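Local atomic coordinates of uronate isomerase (Caulobacter crescentus, PDB entry 2Q01), a protein that catalyses the isomerisation of D-glucuronate to D-fructuronate and of D-galacturonate to D-tagaturonate in the breakdown of uronic acids. Residues T167-H181 / G191-I203. Sequence-based numbering, arbitrary orientation. Where two conformers were deposited one is given.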
loop_
_atom_site.group_PDB
_atom_site.type_symbol
_atom_site.label_atom_id
_atom_site.label_comp_id
_atom_site.label_asym_id
_atom_site.label_seq_id
_atom_site.Cartn_x
_atom_site.Cartn_y
_atom_site.Cartn_z
ATOM N N THR B 167 2.187 19.893 28.105
ATOM C CA THR B 167 2.488 20.857 27.049
ATOM C C THR B 167 1.387 20.806 25.998
ATOM O O THR B 167 0.990 19.723 25.568
ATOM C CB THR B 167 3.848 20.532 26.380
ATOM O OG1 THR B 167 4.889 20.601 27.363
ATOM C CG2 THR B 167 4.163 21.493 25.234
ATOM N N LEU B 168 0.885 21.976 25.608
ATOM C CA LEU B 168 -0.037 22.091 24.480
ATOM C C LEU B 168 0.472 23.162 23.527
ATOM O O LEU B 168 0.701 24.297 23.934
ATOM C CB LEU B 168 -1.446 22.449 24.964
ATOM C CG LEU B 168 -2.583 22.585 23.948
ATOM C CD1 LEU B 168 -2.810 21.282 23.191
ATOM C CD2 LEU B 168 -3.863 23.009 24.647
ATOM N N ALA B 169 0.656 22.798 22.263
ATOM C CA ALA B 169 1.075 23.765 21.250
ATOM C C ALA B 169 -0.082 24.151 20.335
ATOM O O ALA B 169 -0.854 23.299 19.894
ATOM C CB ALA B 169 2.256 23.231 20.434
ATOM N N THR B 170 -0.199 25.447 20.071
ATOM C CA THR B 170 -1.136 25.961 19.079
ATOM C C THR B 170 -0.356 26.355 17.812
ATOM O O THR B 170 0.870 26.277 17.790
ATOM C CB THR B 170 -1.946 27.152 19.636
ATOM O OG1 THR B 170 -1.112 28.313 19.697
ATOM C CG2 THR B 170 -2.467 26.845 21.035
ATOM N N THR B 171 -1.056 26.767 16.757
ATOM C CA THR B 171 -0.400 27.047 15.473
ATOM C C THR B 171 -0.792 28.416 14.900
ATOM O O THR B 171 -1.959 28.646 14.567
ATOM C CB THR B 171 -0.673 25.912 14.452
ATOM O OG1 THR B 171 -0.271 24.657 15.016
ATOM C CG2 THR B 171 0.090 26.130 13.167
ATOM N N GLU B 172 0.188 29.317 14.807
ATOM C CA GLU B 172 -0.035 30.678 14.287
ATOM C C GLU B 172 0.925 31.005 13.150
ATOM O O GLU B 172 2.021 30.452 13.076
ATOM C CB GLU B 172 0.121 31.756 15.376
ATOM C CG GLU B 172 -0.090 31.324 16.834
ATOM C CD GLU B 172 -1.533 31.044 17.207
ATOM O OE1 GLU B 172 -1.814 29.898 17.602
ATOM O OE2 GLU B 172 -2.381 31.961 17.127
ATOM N N GLY B 173 0.505 31.905 12.267
ATOM C CA GLY B 173 1.376 32.435 11.223
ATOM C C GLY B 173 2.134 33.664 11.695
ATOM O O GLY B 173 1.808 34.225 12.739
ATOM N N PRO B 174 3.139 34.107 10.917
ATOM C CA PRO B 174 3.977 35.276 11.229
ATOM C C PRO B 174 3.214 36.596 11.151
ATOM O O PRO B 174 3.661 37.604 11.705
ATOM C CB PRO B 174 5.055 35.251 10.139
ATOM C CG PRO B 174 4.898 33.969 9.425
ATOM C CD PRO B 174 3.515 33.493 9.635
ATOM N N HIS B 175 2.077 36.575 10.460
ATOM C CA HIS B 175 1.218 37.736 10.288
ATOM C C HIS B 175 0.222 37.967 11.427
ATOM O O HIS B 175 -0.321 39.065 11.547
ATOM C CB HIS B 175 0.478 37.652 8.946
ATOM C CG HIS B 175 -0.386 36.437 8.797
ATOM N ND1 HIS B 175 0.116 35.204 8.436
ATOM C CD2 HIS B 175 -1.722 36.270 8.942
ATOM C CE1 HIS B 175 -0.870 34.327 8.381
ATOM N NE2 HIS B 175 -1.996 34.949 8.683
ATOM N N GLU B 176 -0.021 36.952 12.258
ATOM C CA GLU B 176 -0.911 37.118 13.426
ATOM C C GLU B 176 -0.169 37.391 14.738
ATOM O O GLU B 176 1.025 37.092 14.854
ATOM C CB GLU B 176 -1.902 35.956 13.569
ATOM C CG GLU B 176 -1.525 34.684 12.823
ATOM C CD GLU B 176 -2.681 33.707 12.708
ATOM O OE1 GLU B 176 -3.834 34.102 12.983
ATOM O OE2 GLU B 176 -2.435 32.539 12.341
ATOM N N SER B 177 -0.888 37.963 15.709
ATOM C CA SER B 177 -0.291 38.345 16.991
ATOM C C SER B 177 -0.230 37.185 17.980
ATOM O O SER B 177 -1.050 36.262 17.935
ATOM C CB SER B 177 -1.031 39.534 17.615
ATOM O OG SER B 177 -2.281 39.149 18.155
ATOM N N LEU B 178 0.754 37.249 18.872
ATOM C CA LEU B 178 0.913 36.265 19.938
ATOM C C LEU B 178 0.363 36.832 21.255
ATOM O O LEU B 178 0.886 36.582 22.350
ATOM C CB LEU B 178 2.378 35.843 20.049
ATOM C CG LEU B 178 2.945 35.193 18.786
ATOM C CD1 LEU B 178 4.429 34.967 18.939
ATOM C CD2 LEU B 178 2.225 33.885 18.475
ATOM N N GLN B 179 -0.711 37.602 21.094
ATOM C CA GLN B 179 -1.463 38.279 22.141
ATOM C C GLN B 179 -1.893 37.337 23.270
ATOM O O GLN B 179 -1.635 37.598 24.445
ATOM C CB GLN B 179 -2.706 38.877 21.476
ATOM C CG GLN B 179 -3.448 39.945 22.244
ATOM C CD GLN B 179 -4.719 40.384 21.533
ATOM O OE1 GLN B 179 -5.619 40.955 22.150
ATOM N NE2 GLN B 179 -4.801 40.114 20.231
ATOM N N HIS B 180 -2.547 36.243 22.896
ATOM C CA HIS B 180 -3.172 35.346 23.857
ATOM C C HIS B 180 -2.167 34.455 24.567
ATOM O O HIS B 180 -2.415 34.011 25.680
ATOM C CB HIS B 180 -4.258 34.519 23.175
ATOM C CG HIS B 180 -5.293 35.354 22.492
ATOM N ND1 HIS B 180 -6.190 36.137 23.185
ATOM C CD2 HIS B 180 -5.557 35.551 21.179
ATOM C CE1 HIS B 180 -6.969 36.773 22.329
ATOM N NE2 HIS B 180 -6.605 36.435 21.105
ATOM N N HIS B 181 -1.031 34.214 23.923
ATOM C CA HIS B 181 0.058 33.471 24.538
ATOM C C HIS B 181 0.766 34.287 25.605
ATOM O O HIS B 181 1.165 33.741 26.631
ATOM C CB HIS B 181 1.058 33.028 23.481
ATOM C CG HIS B 181 0.524 31.985 22.558
ATOM N ND1 HIS B 181 -0.188 32.298 21.422
ATOM C CD2 HIS B 181 0.579 30.635 22.612
ATOM C CE1 HIS B 181 -0.532 31.184 20.804
ATOM N NE2 HIS B 181 -0.087 30.160 21.510
ATOM N N GLY B 191 -0.152 26.754 33.148
ATOM C CA GLY B 191 -0.289 25.904 31.968
ATOM C C GLY B 191 0.683 26.285 30.868
ATOM O O GLY B 191 0.813 27.464 30.521
ATOM N N HIS B 192 1.362 25.274 30.327
ATOM C CA HIS B 192 2.389 25.466 29.314
ATOM C C HIS B 192 1.746 25.382 27.938
ATOM O O HIS B 192 1.822 24.361 27.252
ATOM C CB HIS B 192 3.504 24.433 29.504
ATOM C CG HIS B 192 4.701 24.631 28.624
ATOM N ND1 HIS B 192 5.149 23.661 27.750
ATOM C CD2 HIS B 192 5.565 25.667 28.505
ATOM C CE1 HIS B 192 6.225 24.097 27.122
ATOM N NE2 HIS B 192 6.499 25.311 27.562
ATOM N N VAL B 193 1.077 26.468 27.562
ATOM C CA VAL B 193 0.506 26.611 26.232
ATOM C C VAL B 193 1.491 27.402 25.375
ATOM O O VAL B 193 1.770 28.571 25.646
ATOM C CB VAL B 193 -0.878 27.289 26.257
ATOM C CG1 VAL B 193 -1.410 27.469 24.841
ATOM C CG2 VAL B 193 -1.863 26.472 27.103
ATOM N N ILE B 194 2.036 26.741 24.361
ATOM C CA ILE B 194 3.019 27.358 23.473
ATOM C C ILE B 194 2.491 27.448 22.045
ATOM O O ILE B 194 1.345 27.090 21.770
ATOM C CB ILE B 194 4.389 26.624 23.505
ATOM C CG1 ILE B 194 4.242 25.151 23.115
ATOM C CG2 ILE B 194 5.023 26.765 24.875
ATOM C CD1 ILE B 194 5.556 24.464 22.811
ATOM N N THR B 195 3.335 27.932 21.143
ATOM C CA THR B 195 2.935 28.145 19.759
ATOM C C THR B 195 3.836 27.387 18.777
ATOM O O THR B 195 4.820 26.762 19.176
ATOM C CB THR B 195 2.875 29.660 19.427
ATOM O OG1 THR B 195 2.483 29.840 18.064
ATOM C CG2 THR B 195 4.222 30.335 19.669
ATOM N N ALA B 196 3.466 27.419 17.500
ATOM C CA ALA B 196 4.284 26.866 16.426
ATOM C C ALA B 196 4.254 27.822 15.240
ATOM O O ALA B 196 3.223 28.432 14.961
ATOM C CB ALA B 196 3.778 25.491 16.022
ATOM N N TYR B 197 5.391 27.949 14.556
ATOM C CA TYR B 197 5.555 28.887 13.444
ATOM C C TYR B 197 5.099 28.296 12.112
ATOM O O TYR B 197 5.751 27.403 11.574
ATOM C CB TYR B 197 7.024 29.302 13.351
ATOM C CG TYR B 197 7.321 30.453 12.411
ATOM C CD1 TYR B 197 7.091 31.770 12.804
ATOM C CD2 TYR B 197 7.873 30.228 11.151
ATOM C CE1 TYR B 197 7.378 32.826 11.969
ATOM C CE2 TYR B 197 8.168 31.287 10.298
ATOM C CZ TYR B 197 7.918 32.583 10.722
ATOM O OH TYR B 197 8.191 33.648 9.911
ATOM N N ARG B 198 3.992 28.801 11.572
ATOM C CA ARG B 198 3.449 28.289 10.312
ATOM C C ARG B 198 3.372 29.379 9.236
ATOM O O ARG B 198 2.334 30.022 9.084
ATOM C CB ARG B 198 2.068 27.681 10.534
ATOM C CG ARG B 198 1.616 26.752 9.420
ATOM C CD ARG B 198 0.110 26.669 9.350
ATOM N NE ARG B 198 -0.326 25.745 8.307
ATOM C CZ ARG B 198 -0.682 24.479 8.513
ATOM N NH1 ARG B 198 -0.670 23.959 9.737
ATOM N NH2 ARG B 198 -1.058 23.728 7.485
ATOM N N PRO B 199 4.462 29.569 8.467
ATOM C CA PRO B 199 4.569 30.683 7.523
ATOM C C PRO B 199 3.836 30.525 6.184
ATOM O O PRO B 199 4.003 31.367 5.302
ATOM C CB PRO B 199 6.078 30.796 7.302
ATOM C CG PRO B 199 6.586 29.422 7.489
ATOM C CD PRO B 199 5.675 28.731 8.463
ATOM N N ASP B 200 3.012 29.483 6.060
ATOM C CA ASP B 200 2.331 29.096 4.813
ATOM C C ASP B 200 1.670 30.213 4.008
ATOM O O ASP B 200 1.745 30.213 2.780
ATOM C CB ASP B 200 1.279 28.017 5.100
ATOM C CG ASP B 200 1.890 26.684 5.493
ATOM O OD1 ASP B 200 3.138 26.570 5.568
ATOM O OD2 ASP B 200 1.106 25.742 5.727
ATOM N N ALA B 201 1.024 31.151 4.698
ATOM C CA ALA B 201 0.282 32.222 4.035
ATOM C C ALA B 201 1.171 33.298 3.390
ATOM O O ALA B 201 0.739 33.972 2.452
ATOM C CB ALA B 201 -0.722 32.845 4.992
ATOM N N VAL B 202 2.402 33.453 3.883
ATOM C CA VAL B 202 3.341 34.431 3.314
ATOM C C VAL B 202 4.408 33.754 2.454
ATOM O O VAL B 202 5.402 34.371 2.064
ATOM C CB VAL B 202 3.992 35.354 4.396
ATOM C CG1 VAL B 202 2.935 36.175 5.109
ATOM C CG2 VAL B 202 4.800 34.558 5.403
ATOM N N ILE B 203 4.185 32.477 2.160
ATOM C CA ILE B 203 5.103 31.685 1.338
ATOM C C ILE B 203 4.401 31.193 0.068
ATOM O O ILE B 203 4.987 31.215 -1.015
ATOM C CB ILE B 203 5.733 30.513 2.144
ATOM C CG1 ILE B 203 6.642 31.075 3.248
ATOM C CG2 ILE B 203 6.487 29.540 1.216
ATOM C CD1 ILE B 203 7.549 30.070 3.934
#
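Leu168 and Val193 pair in parallel across neighbouring strands of a beta-alpha-beta unit, in which strand 165-169 leads through helix 179-186 to strand 192-194; in this TIM-barrel-clan enzyme the unit illustrates how strand pairing can be carried on into the loops that follow. Leu168 N gives a nearly straight bond to His192 O, Leu168 O accepts from Ile194 N at 2.8 Å, and Thr170 N returns to Ile194 O. Beyond the strands the backbones stay paired, Glu172 giving its N-H to Ala196 O and taking that of Arg198 on its own O.

The helix folds back onto this ladder through His181. Thr195 CB sits over one face of the imidazole, 4.0 Å from its centroid, a CH-pi contact, while Ile194 O lies at the ring edge and receives only a weak bond from NE2. His181 NE2 bonds more strongly to Thr170 OG1, at 2.8 Å and in the ring plane. With chi1 at 74°, Thr170 OG1 stands between its own backbone N and carbonyl carbon and donates to Glu172 OE1 at 2.7 Å, from above the carboxylate plane. This chain of hydrogen bonds from imidazole to hydroxyl to carboxylate probably helps to hold the ring's rotation; an alanine in place of Thr170 would probably cost His181 NE2 its stronger partner and leave Glu172 OE1 without this donor.

Further along, Pro174 lays CB and CG against the phenolic end of Tyr197, crossing it at about a right angle, and Tyr197 OH is hydrogen-bonded to His235 ND1. Nearby, the extended Arg198 chain runs past the methyl of Thr171 to a salt bridge with Asp251, and Arg198 NE also forms a salt bridge with Asp200 OD2 at 3.0 Å, its hydrogen bond weak and bent to 128°.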